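Local structure of methylxanthine N3-demethylase NdmB (Pseudomonas putida, 6ICL) at residues R343-E348 / R361-T366; T183-R188 / M254-N259. The protein catalyses the N3-demethylation of theobromine and related methylxanthines, using NADH and dioxygen, as a Rieske-type non-haem iron oxygenase. All blocks are in the same frame, centred on the assembly; numbering follows the deposited sequence.

Contact 1. Residues R343-E348 / R361-T366; sequences RKWHKE and RDSVLT
W345 and S363 fasten together the two arms of a C-terminal helical hairpin, in which helices 337-355 and 357-365 run antiparallel at 158° with local axes 10.5 Å apart. The tight part is an indole edge pressed on the last turn of the shorter helix. W345 holds CG opposite its backbone N (chi1 -159°), which carries the indole across to the other helix, with W345 NE1 3.0 Å from S363 O. The N-H meets that carbonyl from above its plane. A second bond, from W345 NE1 to S363 OG at 3.4 Å, is longer and weak; neither is straight. Next along the same edge, W345 CZ2 comes within 3.5 Å of V364 O, so two backbone oxygens line the rim of the indole. R221 makes a cation-pi contact with W345.

On the looser, solvent side stands E348, which is partly exposed where W345 and S363 are buried. S363 OG donates a hydrogen bond to E348 OE2 (2.9 Å), which it meets from above the carboxylate plane. E348 reaches this point on an extended chain and also forms a salt bridge from OE1 to R221 NH1, so both of its oxygens are engaged.

The end of helix 357-365 is closed within its own segment: T366 OG1 is hydrogen-bonded to D362 O at 2.7 Å, while T366 N reaches that oxygen from the other face of its plane.

The general lesson is that a hairpin can be sealed by directional polar bonds: a buried serine relays between indole and carboxylate, probably fixing the rotation of all three groups, with R221 likely to balance the charge of E348.

Contact 2. Residues T183-R188 / M254-N259; sequences TVAERR and MPYSVN
The first torsion of Y256 (-60°) keeps its ring beside the backbone N, and a bend at chi2 of E186 (81°) turns the carboxylate back to meet the phenol oxygen. The setting is the catalytic domain of a Rieske oxygenase, where helix 185-192 packs against a seven-stranded antiparallel sheet. Y256 sits in the tight turn of the beta hairpin between strands 246-253 and 257-264, just after P255, whose preceding peptide bond is cis; the backbone angles of M254 and P255 are consistent with a type VIa turn.

The phenol ring is sandwiched. On one face A185 CB, at the first turn of the helix, makes a CH-pi contact 3.5 Å from the ring centroid; on the other, P255 CB stands 3.8 Å above the plane, over the centre. H346 of helix 337-355 adds another ring neighbour.

At the polar end, Y256 OH donates to E186 OE1 across a very short 2.4 Å, a length whose exact value is doubtful at this resolution, and the carboxylate plane stands 72° from that of the ring. The principle illustrated is that two successive residues can hold one aromatic side chain: a methyl group over the ring face, and a carboxylate from the next residue at the hydroxyl, which probably limits both the tilt of the ring and the position of its hydroxyl. A phenylalanine in place of Y256 would probably leave the buried carboxylate of E186 without its hydroxyl mate.

The aliphatic part of E186 joins in too: its CG lies in the plane of the ring, at the edge, 3.9 Å from Y256 CE1.

In the fold
Along the chain both segments of contact 2 come first and those of contact 1 follow, yet the centres lie about 15 Å apart. Contact 2 ties helix 185-192 to the hairpin of the seven-stranded sheet; contact 1 folds the terminal helices 337-355 and 357-365 together beside it. H346 bridges the two, its NE2 probably hydrogen-bonded to P255 O at 3.0 Å, while M254 packs on both W345 and H346. R343 and R187 approach one another but each forms a salt bridge with E330. Neither contact touches the iron site or the cluster; together they join the C-terminal helices, through the hairpin turn, to the helix that precedes the iron ligands H197 and H202.

Contact 1. Residues R343-E348 / R361-T366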
loop_
_atom_site.group_PDB
_atom_site.type_symbol
_atom_site.label_atom_id
_atom_site.label_comp_id
_atom_site.label_asym_id
_atom_site.label_seq_id
_atom_site.Cartn_x
_atom_site.Cartn_y
_atom_site.Cartn_z
ATOM N N ARG A 343 40.102 -10.611 -10.561
ATOM C CA ARG A 343 39.949 -9.656 -11.655
ATOM C C ARG A 343 40.878 -9.975 -12.826
ATOM O O ARG A 343 40.470 -9.888 -13.992
ATOM C CB ARG A 343 40.200 -8.246 -11.130
ATOM C CG ARG A 343 39.206 -7.852 -10.069
ATOM C CD ARG A 343 39.428 -6.479 -9.540
ATOM N NE ARG A 343 38.360 -6.159 -8.612
ATOM C CZ ARG A 343 37.851 -4.950 -8.425
ATOM N NH1 ARG A 343 38.318 -3.924 -9.111
ATOM N NH2 ARG A 343 36.860 -4.769 -7.566
ATOM N N LYS A 344 42.125 -10.365 -12.538
ATOM C CA LYS A 344 43.062 -10.727 -13.604
ATOM C C LYS A 344 42.515 -11.854 -14.455
ATOM O O LYS A 344 42.524 -11.782 -15.689
ATOM C CB LYS A 344 44.408 -11.152 -13.013
ATOM C CG LYS A 344 45.295 -10.026 -12.521
ATOM C CD LYS A 344 46.756 -10.521 -12.417
ATOM C CE LYS A 344 47.693 -9.493 -11.753
ATOM N NZ LYS A 344 47.862 -8.229 -12.535
ATOM N N TRP A 345 42.044 -12.923 -13.811
ATOM C CA TRP A 345 41.594 -14.067 -14.586
ATOM C C TRP A 345 40.291 -13.764 -15.308
ATOM O O TRP A 345 40.102 -14.215 -16.442
ATOM C CB TRP A 345 41.462 -15.295 -13.688
ATOM C CG TRP A 345 41.497 -16.587 -14.430
ATOM C CD1 TRP A 345 41.630 -16.757 -15.783
ATOM C CD2 TRP A 345 41.408 -17.897 -13.869
ATOM N NE1 TRP A 345 41.609 -18.096 -16.092
ATOM C CE2 TRP A 345 41.480 -18.816 -14.936
ATOM C CE3 TRP A 345 41.256 -18.384 -12.566
ATOM C CZ2 TRP A 345 41.413 -20.186 -14.745
ATOM C CZ3 TRP A 345 41.201 -19.758 -12.375
ATOM C CH2 TRP A 345 41.288 -20.639 -13.460
ATOM N N HIS A 346 39.406 -12.962 -14.703
ATOM C CA HIS A 346 38.197 -12.548 -15.412
ATOM C C HIS A 346 38.554 -11.769 -16.676
ATOM O O HIS A 346 38.001 -12.025 -17.748
ATOM C CB HIS A 346 37.293 -11.716 -14.492
ATOM C CG HIS A 346 36.164 -12.494 -13.893
ATOM N ND1 HIS A 346 34.906 -12.529 -14.463
ATOM C CD2 HIS A 346 36.103 -13.283 -12.791
ATOM C CE1 HIS A 346 34.117 -13.299 -13.732
ATOM N NE2 HIS A 346 34.818 -13.768 -12.711
ATOM N N LYS A 347 39.500 -10.827 -16.571
ATOM C CA LYS A 347 39.880 -10.026 -17.738
ATOM C C LYS A 347 40.484 -10.893 -18.828
ATOM O O LYS A 347 40.188 -10.714 -20.014
ATOM C CB LYS A 347 40.881 -8.937 -17.338
ATOM C CG LYS A 347 41.224 -7.969 -18.475
ATOM C CD LYS A 347 39.964 -7.244 -18.931
ATOM C CE LYS A 347 40.228 -6.194 -19.997
ATOM N NZ LYS A 347 38.941 -5.719 -20.617
ATOM N N GLU A 348 41.337 -11.837 -18.439
ATOM C CA GLU A 348 41.971 -12.717 -19.409
ATOM C C GLU A 348 40.942 -13.616 -20.086
ATOM O O GLU A 348 40.981 -13.812 -21.309
ATOM C CB GLU A 348 43.047 -13.536 -18.697
ATOM C CG GLU A 348 43.675 -14.651 -19.514
ATOM C CD GLU A 348 44.637 -15.476 -18.683
ATOM O OE1 GLU A 348 45.288 -14.904 -17.766
ATOM O OE2 GLU A 348 44.718 -16.700 -18.929
ATOM N N ARG A 361 40.141 -21.938 -24.140
ATOM C CA ARG A 361 40.440 -23.206 -23.480
ATOM C C ARG A 361 41.768 -23.138 -22.741
ATOM O O ARG A 361 41.918 -23.727 -21.659
ATOM C CB ARG A 361 40.452 -24.350 -24.496
ATOM C CG ARG A 361 39.104 -24.636 -25.157
ATOM C CD ARG A 361 39.210 -25.727 -26.232
ATOM N NE ARG A 361 39.882 -26.924 -25.742
ATOM C CZ ARG A 361 39.263 -27.967 -25.201
ATOM N NH1 ARG A 361 37.941 -27.965 -25.074
ATOM N NH2 ARG A 361 39.968 -29.008 -24.777
ATOM N N ASP A 362 42.743 -22.418 -23.307
ATOM C CA ASP A 362 44.026 -22.250 -22.634
ATOM C C ASP A 362 43.857 -21.467 -21.346
ATOM O O ASP A 362 44.399 -21.845 -20.299
ATOM C CB ASP A 362 45.021 -21.542 -23.556
ATOM C CG ASP A 362 45.691 -22.491 -24.531
ATOM O OD1 ASP A 362 45.788 -23.704 -24.230
ATOM O OD2 ASP A 362 46.131 -22.011 -25.596
ATOM N N SER A 363 43.110 -20.365 -21.409
ATOM C CA SER A 363 42.900 -19.539 -20.226
ATOM C C SER A 363 42.181 -20.316 -19.121
ATOM O O SER A 363 42.585 -20.260 -17.952
ATOM C CB SER A 363 42.123 -18.287 -20.608
ATOM O OG SER A 363 41.928 -17.480 -19.459
ATOM N N VAL A 364 41.130 -21.068 -19.478
ATOM C CA VAL A 364 40.392 -21.855 -18.484
ATOM C C VAL A 364 41.278 -22.948 -17.897
ATOM O O VAL A 364 41.343 -23.136 -16.675
ATOM C CB VAL A 364 39.118 -22.469 -19.106
ATOM C CG1 VAL A 364 38.467 -23.441 -18.138
ATOM C CG2 VAL A 364 38.116 -21.412 -19.531
ATOM N N LEU A 365 41.956 -23.709 -18.766
ATOM C CA LEU A 365 42.535 -24.990 -18.366
ATOM C C LEU A 365 43.990 -24.928 -17.905
ATOM O O LEU A 365 44.456 -25.879 -17.261
ATOM C CB LEU A 365 42.424 -25.978 -19.526
ATOM C CG LEU A 365 40.993 -26.318 -19.928
ATOM C CD1 LEU A 365 40.978 -26.964 -21.307
ATOM C CD2 LEU A 365 40.378 -27.244 -18.884
ATOM N N THR A 366 44.723 -23.858 -18.203
ATOM C CA THR A 366 46.143 -23.799 -17.843
ATOM C C THR A 366 46.321 -23.561 -16.347
ATOM O O THR A 366 45.946 -22.500 -15.833
ATOM C CB THR A 366 46.849 -22.691 -18.625
ATOM O OG1 THR A 366 46.845 -23.005 -20.025
ATOM C CG2 THR A 366 48.278 -22.521 -18.131
#

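Contact 2. Residues T183-R188 / M254-N259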
loop_
_atom_site.group_PDB
_atom_site.type_symbol
_atom_site.label_atom_id
_atom_site.label_comp_id
_atom_site.label_asym_id
_atom_site.label_seq_id
_atom_site.Cartn_x
_atom_site.Cartn_y
_atom_site.Cartn_z
ATOM N N THR A 183 23.462 -5.930 -7.392
ATOM C CA THR A 183 24.828 -5.689 -7.822
ATOM C C THR A 183 25.164 -6.780 -8.824
ATOM O O THR A 183 24.388 -7.713 -9.021
ATOM C CB THR A 183 25.799 -5.710 -6.641
ATOM O OG1 THR A 183 27.077 -5.200 -7.052
ATOM C CG2 THR A 183 25.979 -7.149 -6.156
ATOM N N VAL A 184 26.332 -6.673 -9.451
ATOM C CA VAL A 184 26.771 -7.686 -10.393
ATOM C C VAL A 184 27.477 -8.807 -9.642
ATOM O O VAL A 184 27.945 -8.649 -8.504
ATOM C CB VAL A 184 27.672 -7.087 -11.487
ATOM C CG1 VAL A 184 26.840 -6.176 -12.376
ATOM C CG2 VAL A 184 28.849 -6.322 -10.860
ATOM N N ALA A 185 27.561 -9.964 -10.299
ATOM C CA ALA A 185 28.058 -11.169 -9.635
ATOM C C ALA A 185 29.519 -11.053 -9.182
ATOM O O ALA A 185 29.901 -11.669 -8.173
ATOM C CB ALA A 185 27.887 -12.376 -10.564
ATOM N N GLU A 186 30.355 -10.284 -9.894
ATOM C CA GLU A 186 31.744 -10.113 -9.436
ATOM C C GLU A 186 31.799 -9.466 -8.058
ATOM O O GLU A 186 32.614 -9.857 -7.215
ATOM C CB GLU A 186 32.563 -9.275 -10.433
ATOM C CG GLU A 186 32.827 -9.938 -11.782
ATOM C CD GLU A 186 31.633 -9.814 -12.740
ATOM O OE1 GLU A 186 31.603 -10.538 -13.764
ATOM O OE2 GLU A 186 30.725 -8.990 -12.474
ATOM N N ARG A 187 30.947 -8.463 -7.807
ATOM C CA ARG A 187 30.955 -7.810 -6.500
ATOM C C ARG A 187 30.557 -8.781 -5.407
ATOM O O ARG A 187 31.054 -8.690 -4.269
ATOM C CB ARG A 187 30.001 -6.616 -6.478
ATOM C CG ARG A 187 30.251 -5.551 -7.517
ATOM C CD ARG A 187 31.360 -4.658 -7.097
ATOM N NE ARG A 187 31.406 -3.433 -7.890
ATOM C CZ ARG A 187 32.450 -2.613 -7.868
ATOM N NH1 ARG A 187 33.490 -2.926 -7.103
ATOM N NH2 ARG A 187 32.464 -1.511 -8.613
ATOM N N ARG A 188 29.617 -9.679 -5.706
ATOM C CA ARG A 188 29.203 -10.657 -4.698
ATOM C C ARG A 188 30.335 -11.635 -4.379
ATOM O O ARG A 188 30.570 -11.966 -3.211
ATOM C CB ARG A 188 27.959 -11.415 -5.162
ATOM C CG ARG A 188 27.051 -11.839 -4.006
ATOM C CD ARG A 188 27.532 -13.131 -3.428
ATOM N NE ARG A 188 27.012 -13.409 -2.089
ATOM C CZ ARG A 188 27.548 -12.943 -0.965
ATOM N NH1 ARG A 188 28.611 -12.143 -1.001
ATOM N NH2 ARG A 188 27.014 -13.269 0.200
ATOM N N MET A 254 35.535 -20.898 -11.421
ATOM C CA MET A 254 35.257 -19.675 -12.153
ATOM C C MET A 254 33.964 -19.806 -12.965
ATOM O O MET A 254 33.638 -20.890 -13.457
ATOM C CB MET A 254 36.431 -19.341 -13.059
ATOM C CG MET A 254 37.725 -19.087 -12.281
ATOM S SD MET A 254 37.711 -17.515 -11.393
ATOM C CE MET A 254 37.820 -16.392 -12.790
ATOM N N PRO A 255 33.235 -18.691 -13.148
ATOM C CA PRO A 255 33.607 -17.332 -12.763
ATOM C C PRO A 255 33.073 -16.870 -11.427
ATOM O O PRO A 255 33.509 -15.820 -10.997
ATOM C CB PRO A 255 33.008 -16.478 -13.880
ATOM C CG PRO A 255 32.207 -17.446 -14.776
ATOM C CD PRO A 255 32.022 -18.689 -13.978
ATOM N N TYR A 256 32.210 -17.638 -10.741
ATOM C CA TYR A 256 31.476 -17.023 -9.634
ATOM C C TYR A 256 31.200 -17.944 -8.450
ATOM O O TYR A 256 30.290 -17.644 -7.665
ATOM C CB TYR A 256 30.110 -16.500 -10.124
ATOM C CG TYR A 256 30.149 -15.446 -11.208
ATOM C CD1 TYR A 256 30.826 -14.239 -11.015
ATOM C CD2 TYR A 256 29.474 -15.633 -12.407
ATOM C CE1 TYR A 256 30.854 -13.261 -11.993
ATOM C CE2 TYR A 256 29.493 -14.650 -13.389
ATOM C CZ TYR A 256 30.183 -13.464 -13.168
ATOM O OH TYR A 256 30.210 -12.476 -14.134
ATOM N N SER A 257 31.926 -19.041 -8.278
ATOM C CA SER A 257 31.637 -19.941 -7.179
ATOM C C SER A 257 32.716 -19.880 -6.108
ATOM O O SER A 257 33.882 -19.549 -6.374
ATOM C CB SER A 257 31.486 -21.378 -7.677
ATOM O OG SER A 257 30.532 -21.412 -8.719
ATOM N N VAL A 258 32.312 -20.211 -4.885
ATOM C CA VAL A 258 33.220 -20.312 -3.739
ATOM C C VAL A 258 32.823 -21.534 -2.929
ATOM O O VAL A 258 31.687 -21.621 -2.450
ATOM C CB VAL A 258 33.197 -19.075 -2.820
ATOM C CG1 VAL A 258 34.175 -19.293 -1.633
ATOM C CG2 VAL A 258 33.550 -17.824 -3.574
ATOM N N ASN A 259 33.755 -22.462 -2.748
ATOM C CA ASN A 259 33.606 -23.538 -1.782
ATOM C C ASN A 259 34.600 -23.268 -0.657
ATOM O O ASN A 259 35.819 -23.348 -0.869
ATOM C CB ASN A 259 33.843 -24.903 -2.437
ATOM C CG ASN A 259 33.595 -26.053 -1.484
ATOM O OD1 ASN A 259 32.479 -26.594 -1.411
ATOM N ND2 ASN A 259 34.627 -26.432 -0.732
#